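Local coordinates for chitin deacetylase 1 (Bombyx mori, PDB 5ZNT), which removes the acetyl groups from N-acetylglucosamine residues of chitin in a zinc-dependent hydrolysis, yielding chitosan and acetate, at residues H80-Q89 against V350-C360; W112-W120 against A147-N156. One frame throughout, in Å; residues are numbered along the deposited sequence.

Contact 1: residues H80-Q89 against V350-C360. With NAG (2-acetamido-2-deoxy-beta-D-glucopyranose), chain B.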
loop_
_atom_site.group_PDB
_atom_site.type_symbol
_atom_site.label_atom_id
_atom_site.label_comp_id
_atom_site.label_asym_id
_atom_site.label_seq_id
_atom_site.Cartn_x
_atom_site.Cartn_y
_atom_site.Cartn_z
ATOM N N HIS A 80 13.930 2.122 3.514
ATOM C CA HIS A 80 14.841 2.035 4.663
ATOM C C HIS A 80 15.487 3.373 5.005
ATOM O O HIS A 80 15.511 3.773 6.171
ATOM C CB HIS A 80 15.916 0.979 4.382
ATOM C CG HIS A 80 17.000 0.893 5.426
ATOM N ND1 HIS A 80 16.740 0.839 6.784
ATOM C CD2 HIS A 80 18.346 0.828 5.298
ATOM C CE1 HIS A 80 17.885 0.737 7.445
ATOM N NE2 HIS A 80 18.875 0.726 6.566
ATOM N N LYS A 81 16.069 4.072 4.018
ATOM C CA LYS A 81 17.003 5.133 4.377
ATOM C C LYS A 81 16.279 6.254 5.103
ATOM O O LYS A 81 15.237 6.743 4.647
ATOM C CB LYS A 81 17.733 5.679 3.133
ATOM C CG LYS A 81 19.093 6.319 3.450
ATOM C CD LYS A 81 19.739 6.895 2.145
ATOM C CE LYS A 81 21.165 7.339 2.383
ATOM N NZ LYS A 81 21.857 7.760 1.098
ATOM N N TYR A 82 16.835 6.650 6.255
ATOM C CA TYR A 82 16.327 7.694 7.140
ATOM C C TYR A 82 15.075 7.298 7.908
ATOM O O TYR A 82 14.462 8.152 8.551
ATOM C CB TYR A 82 16.045 9.003 6.393
ATOM C CG TYR A 82 17.186 9.442 5.490
ATOM C CD1 TYR A 82 18.463 9.700 6.015
ATOM C CD2 TYR A 82 16.985 9.614 4.119
ATOM C CE1 TYR A 82 19.518 10.123 5.170
ATOM C CE2 TYR A 82 18.017 10.023 3.280
ATOM C CZ TYR A 82 19.276 10.285 3.804
ATOM O OH TYR A 82 20.294 10.685 2.947
ATOM N N THR A 83 14.673 6.036 7.882
ATOM C CA THR A 83 13.459 5.659 8.583
ATOM C C THR A 83 13.729 5.522 10.076
ATOM O O THR A 83 14.817 5.120 10.492
ATOM C CB THR A 83 12.902 4.370 7.995
ATOM O OG1 THR A 83 12.198 4.729 6.812
ATOM C CG2 THR A 83 11.949 3.620 8.959
ATOM N N ASN A 84 12.750 5.934 10.870
ATOM C CA ASN A 84 12.771 5.824 12.324
ATOM C C ASN A 84 11.993 4.563 12.684
ATOM O O ASN A 84 10.765 4.528 12.550
ATOM C CB ASN A 84 12.167 7.099 12.894
ATOM C CG ASN A 84 11.962 7.073 14.389
ATOM O OD1 ASN A 84 11.889 6.023 15.042
ATOM N ND2 ASN A 84 11.857 8.267 14.942
ATOM N N TYR A 85 12.703 3.509 13.105
ATOM C CA TYR A 85 12.038 2.228 13.305
ATOM C C TYR A 85 11.239 2.146 14.599
ATOM O O TYR A 85 10.356 1.283 14.694
ATOM C CB TYR A 85 13.052 1.081 13.209
ATOM C CG TYR A 85 13.418 0.905 11.752
ATOM C CD1 TYR A 85 12.608 0.137 10.897
ATOM C CD2 TYR A 85 14.506 1.588 11.210
ATOM C CE1 TYR A 85 12.919 0.007 9.553
ATOM C CE2 TYR A 85 14.829 1.474 9.873
ATOM C CZ TYR A 85 14.017 0.713 9.046
ATOM O OH TYR A 85 14.350 0.636 7.734
ATOM N N SER A 86 11.501 3.023 15.578
ATOM C CA SER A 86 10.581 3.154 16.713
ATOM C C SER A 86 9.241 3.692 16.253
ATOM O O SER A 86 8.193 3.303 16.780
ATOM C CB SER A 86 11.152 4.102 17.767
ATOM O OG SER A 86 12.317 3.532 18.308
ATOM N N ALA A 87 9.267 4.629 15.302
ATOM C CA ALA A 87 8.028 5.190 14.771
ATOM C C ALA A 87 7.276 4.160 13.946
ATOM O O ALA A 87 6.041 4.083 14.022
ATOM C CB ALA A 87 8.329 6.443 13.941
ATOM N N VAL A 88 8.001 3.387 13.122
ATOM C CA VAL A 88 7.385 2.283 12.394
ATOM C C VAL A 88 6.701 1.337 13.381
ATOM O O VAL A 88 5.561 0.909 13.178
ATOM C CB VAL A 88 8.451 1.546 11.545
ATOM C CG1 VAL A 88 7.919 0.254 11.008
ATOM C CG2 VAL A 88 8.962 2.437 10.358
ATOM N N GLN A 89 7.394 1.011 14.468
ATOM C CA GLN A 89 6.853 0.108 15.481
ATOM C C GLN A 89 5.589 0.673 16.110
ATOM O O GLN A 89 4.619 -0.059 16.339
ATOM C CB GLN A 89 7.912 -0.146 16.556
ATOM C CG GLN A 89 7.457 -1.081 17.685
ATOM C CD GLN A 89 8.582 -1.325 18.691
ATOM O OE1 GLN A 89 9.447 -0.474 18.900
ATOM N NE2 GLN A 89 8.562 -2.482 19.316
ATOM N N VAL A 350 27.298 2.197 2.110
ATOM C CA VAL A 350 26.787 3.556 1.947
ATOM C C VAL A 350 27.961 4.493 2.234
ATOM O O VAL A 350 27.970 5.208 3.248
ATOM C CB VAL A 350 25.590 3.815 2.877
ATOM C CG1 VAL A 350 24.974 5.171 2.593
ATOM C CG2 VAL A 350 24.526 2.725 2.703
ATOM N N PRO A 351 28.974 4.494 1.384
ATOM C CA PRO A 351 30.249 5.134 1.755
ATOM C C PRO A 351 30.094 6.631 2.009
ATOM O O PRO A 351 29.401 7.333 1.281
ATOM C CB PRO A 351 31.152 4.840 0.549
ATOM C CG PRO A 351 30.211 4.540 -0.591
ATOM C CD PRO A 351 29.009 3.880 0.046
ATOM N N GLY A 352 30.695 7.102 3.094
ATOM C CA GLY A 352 30.727 8.526 3.412
ATOM C C GLY A 352 29.645 8.981 4.371
ATOM O O GLY A 352 29.905 9.756 5.298
ATOM N N GLU A 353 28.437 8.468 4.192
ATOM C CA GLU A 353 27.307 8.927 4.974
ATOM C C GLU A 353 27.326 8.336 6.363
ATOM O O GLU A 353 27.761 7.199 6.580
ATOM C CB GLU A 353 26.000 8.537 4.302
ATOM C CG GLU A 353 25.917 8.952 2.856
ATOM C CD GLU A 353 24.497 8.866 2.373
ATOM O OE1 GLU A 353 23.641 9.619 2.915
ATOM O OE2 GLU A 353 24.251 8.013 1.500
ATOM N N THR A 354 26.830 9.120 7.305
ATOM C CA THR A 354 26.452 8.658 8.622
ATOM C C THR A 354 24.941 8.795 8.713
ATOM O O THR A 354 24.403 9.879 8.456
ATOM C CB THR A 354 27.147 9.487 9.709
ATOM O OG1 THR A 354 28.545 9.160 9.741
ATOM C CG2 THR A 354 26.538 9.224 11.063
ATOM N N ILE A 355 24.247 7.712 9.064
ATOM C CA ILE A 355 22.786 7.730 9.056
ATOM C C ILE A 355 22.284 7.386 10.441
ATOM O O ILE A 355 22.718 6.393 11.038
ATOM C CB ILE A 355 22.208 6.791 7.985
ATOM C CG1 ILE A 355 22.644 7.318 6.620
ATOM C CG2 ILE A 355 20.654 6.796 8.059
ATOM C CD1 ILE A 355 22.926 6.292 5.619
ATOM N N ASN A 356 21.416 8.243 10.975
ATOM C CA ASN A 356 20.803 8.018 12.272
ATOM C C ASN A 356 19.643 7.048 12.120
ATOM O O ASN A 356 18.749 7.256 11.291
ATOM C CB ASN A 356 20.284 9.328 12.873
ATOM C CG ASN A 356 21.396 10.238 13.330
ATOM O OD1 ASN A 356 22.562 9.839 13.391
ATOM N ND2 ASN A 356 21.043 11.472 13.656
ATOM N N LEU A 357 19.640 6.010 12.939
ATOM C CA LEU A 357 18.572 5.030 12.943
ATOM C C LEU A 357 18.036 4.971 14.359
ATOM O O LEU A 357 18.789 4.668 15.293
ATOM C CB LEU A 357 19.089 3.663 12.489
ATOM C CG LEU A 357 18.032 2.596 12.221
ATOM C CD1 LEU A 357 18.576 1.615 11.169
ATOM C CD2 LEU A 357 17.680 1.845 13.498
ATOM N N GLN A 358 16.755 5.270 14.531
ATOM C CA GLN A 358 16.149 5.205 15.852
ATOM C C GLN A 358 15.409 3.877 16.005
ATOM O O GLN A 358 14.730 3.419 15.077
ATOM C CB GLN A 358 15.213 6.395 16.084
ATOM C CG GLN A 358 15.853 7.767 15.864
ATOM C CD GLN A 358 15.975 8.102 14.375
ATOM O OE1 GLN A 358 15.281 7.512 13.538
ATOM N NE2 GLN A 358 16.877 9.026 14.039
ATOM N N THR A 359 15.576 3.244 17.167
ATOM C CA THR A 359 15.007 1.932 17.441
ATOM C C THR A 359 14.955 1.730 18.952
ATOM O O THR A 359 15.790 2.266 19.690
ATOM C CB THR A 359 15.832 0.816 16.784
ATOM O OG1 THR A 359 15.297 -0.466 17.127
ATOM C CG2 THR A 359 17.298 0.864 17.248
ATOM N N CYS A 360 13.992 0.922 19.399
ATOM C CA CYS A 360 13.975 0.518 20.801
ATOM C C CYS A 360 15.028 -0.534 21.095
ATOM O O CYS A 360 15.338 -0.776 22.268
ATOM C CB CYS A 360 12.596 -0.019 21.192
ATOM S SG CYS A 360 11.312 1.231 21.183
HETATM C C1 NAG B . 11.607 8.426 16.338
HETATM C C2 NAG B . 11.740 9.837 16.872
HETATM C C3 NAG B . 11.380 9.854 18.358
HETATM C C4 NAG B . 10.020 9.198 18.595
HETATM C C5 NAG B . 9.929 7.858 17.871
HETATM C C6 NAG B . 8.544 7.253 17.900
HETATM C C7 NAG B . 13.493 10.890 15.495
HETATM C C8 NAG B . 14.870 11.486 15.512
HETATM N N2 NAG B . 13.062 10.400 16.661
HETATM O O3 NAG B . 11.394 11.207 18.790
HETATM O O4 NAG B . 9.881 8.793 19.951
HETATM O O5 NAG B . 10.297 8.002 16.497
HETATM O O6 NAG B . 7.580 8.175 17.411
HETATM O O7 NAG B . 12.813 10.828 14.460
HETATM O O HOH W 1 14.875 8.957 11.183
HETATM O O HOH W 2 22.931 11.835 1.378
HETATM O O HOH W 3 17.341 5.702 9.559
HETATM O O HOH W 4 11.803 0.177 17.663
#

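Contact 2: residues W112-W120 against A147-N156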
loop_
_atom_site.group_PDB
_atom_site.type_symbol
_atom_site.label_atom_id
_atom_site.label_comp_id
_atom_site.label_asym_id
_atom_site.label_seq_id
_atom_site.Cartn_x
_atom_site.Cartn_y
_atom_site.Cartn_z
ATOM N N TRP A 112 15.277 -1.624 -11.649
ATOM C CA TRP A 112 14.102 -2.375 -11.203
ATOM C C TRP A 112 13.499 -3.203 -12.338
ATOM O O TRP A 112 13.141 -4.375 -12.149
ATOM C CB TRP A 112 13.062 -1.413 -10.627
ATOM C CG TRP A 112 13.566 -0.708 -9.402
ATOM C CD1 TRP A 112 13.999 0.581 -9.312
ATOM C CD2 TRP A 112 13.725 -1.279 -8.101
ATOM N NE1 TRP A 112 14.408 0.855 -8.031
ATOM C CE2 TRP A 112 14.253 -0.272 -7.264
ATOM C CE3 TRP A 112 13.475 -2.544 -7.566
ATOM C CZ2 TRP A 112 14.529 -0.488 -5.908
ATOM C CZ3 TRP A 112 13.735 -2.759 -6.208
ATOM C CH2 TRP A 112 14.271 -1.744 -5.404
ATOM N N SER A 113 13.352 -2.604 -13.518
ATOM C CA SER A 113 12.644 -3.296 -14.587
ATOM C C SER A 113 13.443 -4.475 -15.135
ATOM O O SER A 113 12.859 -5.354 -15.779
ATOM C CB SER A 113 12.287 -2.304 -15.701
ATOM O OG SER A 113 11.306 -1.365 -15.257
ATOM N N ASN A 114 14.748 -4.532 -14.848
ATOM C CA ASN A 114 15.647 -5.581 -15.316
ATOM C C ASN A 114 16.323 -6.350 -14.167
ATOM O O ASN A 114 17.289 -7.082 -14.403
ATOM C CB ASN A 114 16.710 -4.963 -16.231
ATOM C CG ASN A 114 17.270 -5.946 -17.238
ATOM O OD1 ASN A 114 16.598 -6.905 -17.626
ATOM N ND2 ASN A 114 18.507 -5.707 -17.679
ATOM N N ALA A 115 15.837 -6.218 -12.931
ATOM C CA ALA A 115 16.506 -6.845 -11.797
ATOM C C ALA A 115 16.247 -8.345 -11.752
ATOM O O ALA A 115 15.154 -8.820 -12.068
ATOM C CB ALA A 115 16.052 -6.204 -10.481
ATOM N N THR A 116 17.263 -9.092 -11.323
ATOM C CA THR A 116 17.155 -10.529 -11.095
ATOM C C THR A 116 16.240 -10.835 -9.910
ATOM O O THR A 116 15.906 -9.964 -9.098
ATOM C CB THR A 116 18.524 -11.141 -10.783
ATOM O OG1 THR A 116 19.049 -10.510 -9.605
ATOM C CG2 THR A 116 19.494 -10.952 -11.947
ATOM N N VAL A 117 15.862 -12.114 -9.805
ATOM C CA VAL A 117 15.127 -12.596 -8.639
ATOM C C VAL A 117 15.897 -12.284 -7.360
ATOM O O VAL A 117 15.321 -11.841 -6.359
ATOM C CB VAL A 117 14.855 -14.105 -8.781
ATOM C CG1 VAL A 117 14.352 -14.708 -7.475
ATOM C CG2 VAL A 117 13.858 -14.344 -9.921
ATOM N N ASP A 118 17.215 -12.496 -7.380
ATOM C CA ASP A 118 18.012 -12.256 -6.182
ATOM C C ASP A 118 18.055 -10.770 -5.831
ATOM O O ASP A 118 17.983 -10.414 -4.650
ATOM C CB ASP A 118 19.413 -12.833 -6.372
ATOM C CG ASP A 118 20.297 -12.637 -5.149
ATOM O OD1 ASP A 118 19.969 -13.206 -4.081
ATOM O OD2 ASP A 118 21.324 -11.925 -5.265
ATOM N N ASP A 119 18.166 -9.891 -6.835
ATOM C CA ASP A 119 18.122 -8.452 -6.584
ATOM C C ASP A 119 16.810 -8.056 -5.904
ATOM O O ASP A 119 16.804 -7.305 -4.923
ATOM C CB ASP A 119 18.256 -7.659 -7.887
ATOM C CG ASP A 119 19.663 -7.680 -8.496
ATOM O OD1 ASP A 119 20.676 -7.792 -7.768
ATOM O OD2 ASP A 119 19.730 -7.557 -9.745
ATOM N N TRP A 120 15.683 -8.528 -6.448
ATOM C CA TRP A 120 14.388 -8.234 -5.841
ATOM C C TRP A 120 14.337 -8.746 -4.411
ATOM O O TRP A 120 13.784 -8.081 -3.528
ATOM C CB TRP A 120 13.256 -8.859 -6.667
ATOM C CG TRP A 120 12.876 -8.016 -7.824
ATOM C CD1 TRP A 120 13.273 -8.173 -9.138
ATOM C CD2 TRP A 120 12.039 -6.861 -7.792
ATOM N NE1 TRP A 120 12.723 -7.181 -9.918
ATOM C CE2 TRP A 120 11.975 -6.353 -9.117
ATOM C CE3 TRP A 120 11.346 -6.189 -6.769
ATOM C CZ2 TRP A 120 11.228 -5.223 -9.447
ATOM C CZ3 TRP A 120 10.599 -5.069 -7.099
ATOM C CH2 TRP A 120 10.545 -4.598 -8.431
ATOM N N ALA A 147 7.061 -1.474 -5.382
ATOM C CA ALA A 147 8.376 -1.147 -5.945
ATOM C C ALA A 147 8.558 0.360 -6.087
ATOM O O ALA A 147 7.608 1.073 -6.427
ATOM C CB ALA A 147 8.572 -1.814 -7.313
ATOM N N PRO A 148 9.770 0.863 -5.810
ATOM C CA PRO A 148 10.093 2.258 -6.108
ATOM C C PRO A 148 9.749 2.628 -7.546
ATOM O O PRO A 148 9.907 1.823 -8.476
ATOM C CB PRO A 148 11.607 2.328 -5.860
ATOM C CG PRO A 148 11.835 1.303 -4.776
ATOM C CD PRO A 148 10.882 0.160 -5.145
ATOM N N TYR A 149 9.250 3.853 -7.701
ATOM C CA TYR A 149 8.815 4.448 -8.969
ATOM C C TYR A 149 7.786 3.572 -9.701
ATOM O O TYR A 149 7.595 3.716 -10.916
ATOM C CB TYR A 149 10.048 4.793 -9.845
ATOM C CG TYR A 149 11.094 5.505 -8.998
ATOM C CD1 TYR A 149 10.984 6.867 -8.710
ATOM C CD2 TYR A 149 12.128 4.792 -8.393
ATOM C CE1 TYR A 149 11.919 7.510 -7.883
ATOM C CE2 TYR A 149 13.056 5.423 -7.547
ATOM C CZ TYR A 149 12.936 6.771 -7.304
ATOM O OH TYR A 149 13.849 7.389 -6.485
ATOM N N LEU A 150 7.104 2.685 -8.959
ATOM C CA LEU A 150 6.117 1.749 -9.500
ATOM C C LEU A 150 6.685 0.970 -10.689
ATOM O O LEU A 150 5.996 0.714 -11.683
ATOM C CB LEU A 150 4.820 2.476 -9.885
ATOM C CG LEU A 150 4.156 3.299 -8.756
ATOM C CD1 LEU A 150 2.836 3.917 -9.228
ATOM C CD2 LEU A 150 3.870 2.396 -7.557
ATOM N N ARG A 151 7.957 0.571 -10.586
ATOM C CA ARG A 151 8.588 -0.222 -11.639
ATOM C C ARG A 151 8.317 -1.695 -11.375
ATOM O O ARG A 151 8.902 -2.292 -10.463
ATOM C CB ARG A 151 10.089 0.046 -11.709
ATOM C CG ARG A 151 10.485 1.488 -11.963
ATOM C CD ARG A 151 9.755 2.089 -13.158
ATOM N NE ARG A 151 10.043 1.380 -14.405
ATOM C CZ ARG A 151 9.471 1.680 -15.567
ATOM N NH1 ARG A 151 8.581 2.667 -15.629
ATOM N NH2 ARG A 151 9.770 0.987 -16.662
ATOM N N VAL A 152 7.442 -2.294 -12.182
ATOM C CA VAL A 152 7.155 -3.711 -12.046
ATOM C C VAL A 152 8.349 -4.521 -12.535
ATOM O O VAL A 152 9.011 -4.148 -13.513
ATOM C CB VAL A 152 5.886 -4.068 -12.834
ATOM C CG1 VAL A 152 5.464 -5.489 -12.516
ATOM C CG2 VAL A 152 4.790 -3.063 -12.492
ATOM N N GLY A 153 8.630 -5.635 -11.852
ATOM C CA GLY A 153 9.788 -6.461 -12.184
ATOM C C GLY A 153 9.487 -7.714 -12.996
ATOM O O GLY A 153 10.055 -8.781 -12.730
ATOM N N GLY A 154 8.601 -7.595 -13.987
ATOM C CA GLY A 154 8.228 -8.744 -14.800
ATOM C C GLY A 154 7.924 -9.957 -13.958
ATOM O O GLY A 154 7.342 -9.856 -12.875
ATOM N N ASN A 155 8.356 -11.129 -14.435
ATOM C CA ASN A 155 8.153 -12.340 -13.654
ATOM C C ASN A 155 9.110 -12.418 -12.474
ATOM O O ASN A 155 8.785 -13.044 -11.466
ATOM C CB ASN A 155 8.318 -13.589 -14.527
ATOM C CG ASN A 155 7.198 -13.731 -15.553
ATOM O OD1 ASN A 155 6.036 -14.005 -15.193
ATOM N ND2 ASN A 155 7.535 -13.536 -16.837
ATOM N N ASN A 156 10.290 -11.811 -12.600
ATOM C CA ASN A 156 11.299 -11.917 -11.549
ATOM C C ASN A 156 10.769 -11.399 -10.219
ATOM O O ASN A 156 10.945 -12.048 -9.184
ATOM C CB ASN A 156 12.559 -11.158 -11.955
ATOM C CG ASN A 156 13.366 -11.905 -13.005
ATOM O OD1 ASN A 156 13.081 -13.064 -13.324
ATOM N ND2 ASN A 156 14.368 -11.245 -13.545
HETATM O O HOH W 5 8.671 -2.436 -15.299
#

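Contact 1: residues H80-Q89 against V350-C360
The carbonyl O of Gln358, on strand 355-359, faces the first turn of helix 85-93; the axes of 85-89 and 355-359 come within 6.5 Å, their directions 36° apart. Gln358 O accepts from Ser86 N at 3.3 Å, and Tyr85 N adds a weak bond to the same oxygen. Beside it, Asn84 caps the helix through OD1, which takes Ala87 N from above its carbonyl plane, while its ND2 carries the N-linked sugar. The chain of Gln358, bent at chi2 (78°), turns back over Asn84: OE1 lies 3.2 Å from Asn84 CB, and NE2 approaches the acetyl methyl C8 of the sugar at 3.5 Å. A water joins Gln358 OE1 to Tyr82 O.

Leu357 packs its CG against Tyr85 CD2 at 3.8 Å and brings CD1 to the edge of the His80 ring. The Tyr85 hydroxyl is hydrogen-bonded to His80 ND1, which ties the two rings together. Farther out, the extended Lys81 reaches across Ile355 CD1 to a salt bridge with Glu353. Strand 355-359 pairs with 341-345 in a two-stranded antiparallel hairpin, and Cys360 is disulfide-bonded to Cys337; the hairpin docks on an N-capped, glycosylated helix start of the polysaccharide deacetylase domain.

Contact 2: residues W112-W120 against A147-N156
Ser113 OG receives two hydrogen bonds from Arg151, which grips it side-on with NE and NH2, each 3.1 Å away and close to the guanidinium plane. The arginine chain, bent at chi2 and chi3 (-51° and -61°), folds back to present this edge, and its NH2 also donates to Asn197 O. Ser113 OG in turn donates to a water that bonds to Val152 O, so the hydroxyl is used both as acceptor and as donor.

At the other end, Asn156 ND2 gives a fairly straight bond to Ala115 O (2.9 Å, 158° at the hydrogen), while OD1 of the same amide rests against Val117 CG2. The start of helix 117-134 is closed by a capping box in which Asp119 N donates to Thr116 OG1, and Thr116 N returns a weak bond to Asp119 OD2. Arg151 O, in contrast, is buried at the edge of the Trp120 ring and has no polar partner in the model.

The two indoles pack together, Trp112 CE3 lying over one face of Trp120 toward its rim. Pro148 CD sits over the six-membered ring of Trp112 in a CH-pi contact, 3.9 Å from its centroid, and Trp112 NE1 is satisfied by Asn106 O. Trp120 CZ2 comes within 3.3 Å of Gly153 CA, and its CH2 meets Ala147 CB. The junction between helices 109-113 and 117-134 is thereby fastened to the loop that runs from strand 144-145 into helix 154-163.

How the contacts relate
The two contacts lie about 24 Å apart between centres, with nearest atoms about 9 Å apart, and do not touch. Along the chain, both segments of contact 2 fall between those of contact 1, which brings the late residues 350-360 back to 80-89. Helix 117-134 connects them: its first turn belongs to contact 2, whereas Met127 and Ile130 farther along touch His80 and Tyr85 of contact 1. Contact 2 borders the catalytic site, with the side chain of Pro148 about 4 Å from those of the zinc ligands His101 and His105. Contact 1 joins the C-terminal hairpin to the deacetylase domain and lies farther from the metal, the side chain of Thr83 about 11 Å from the zinc ion.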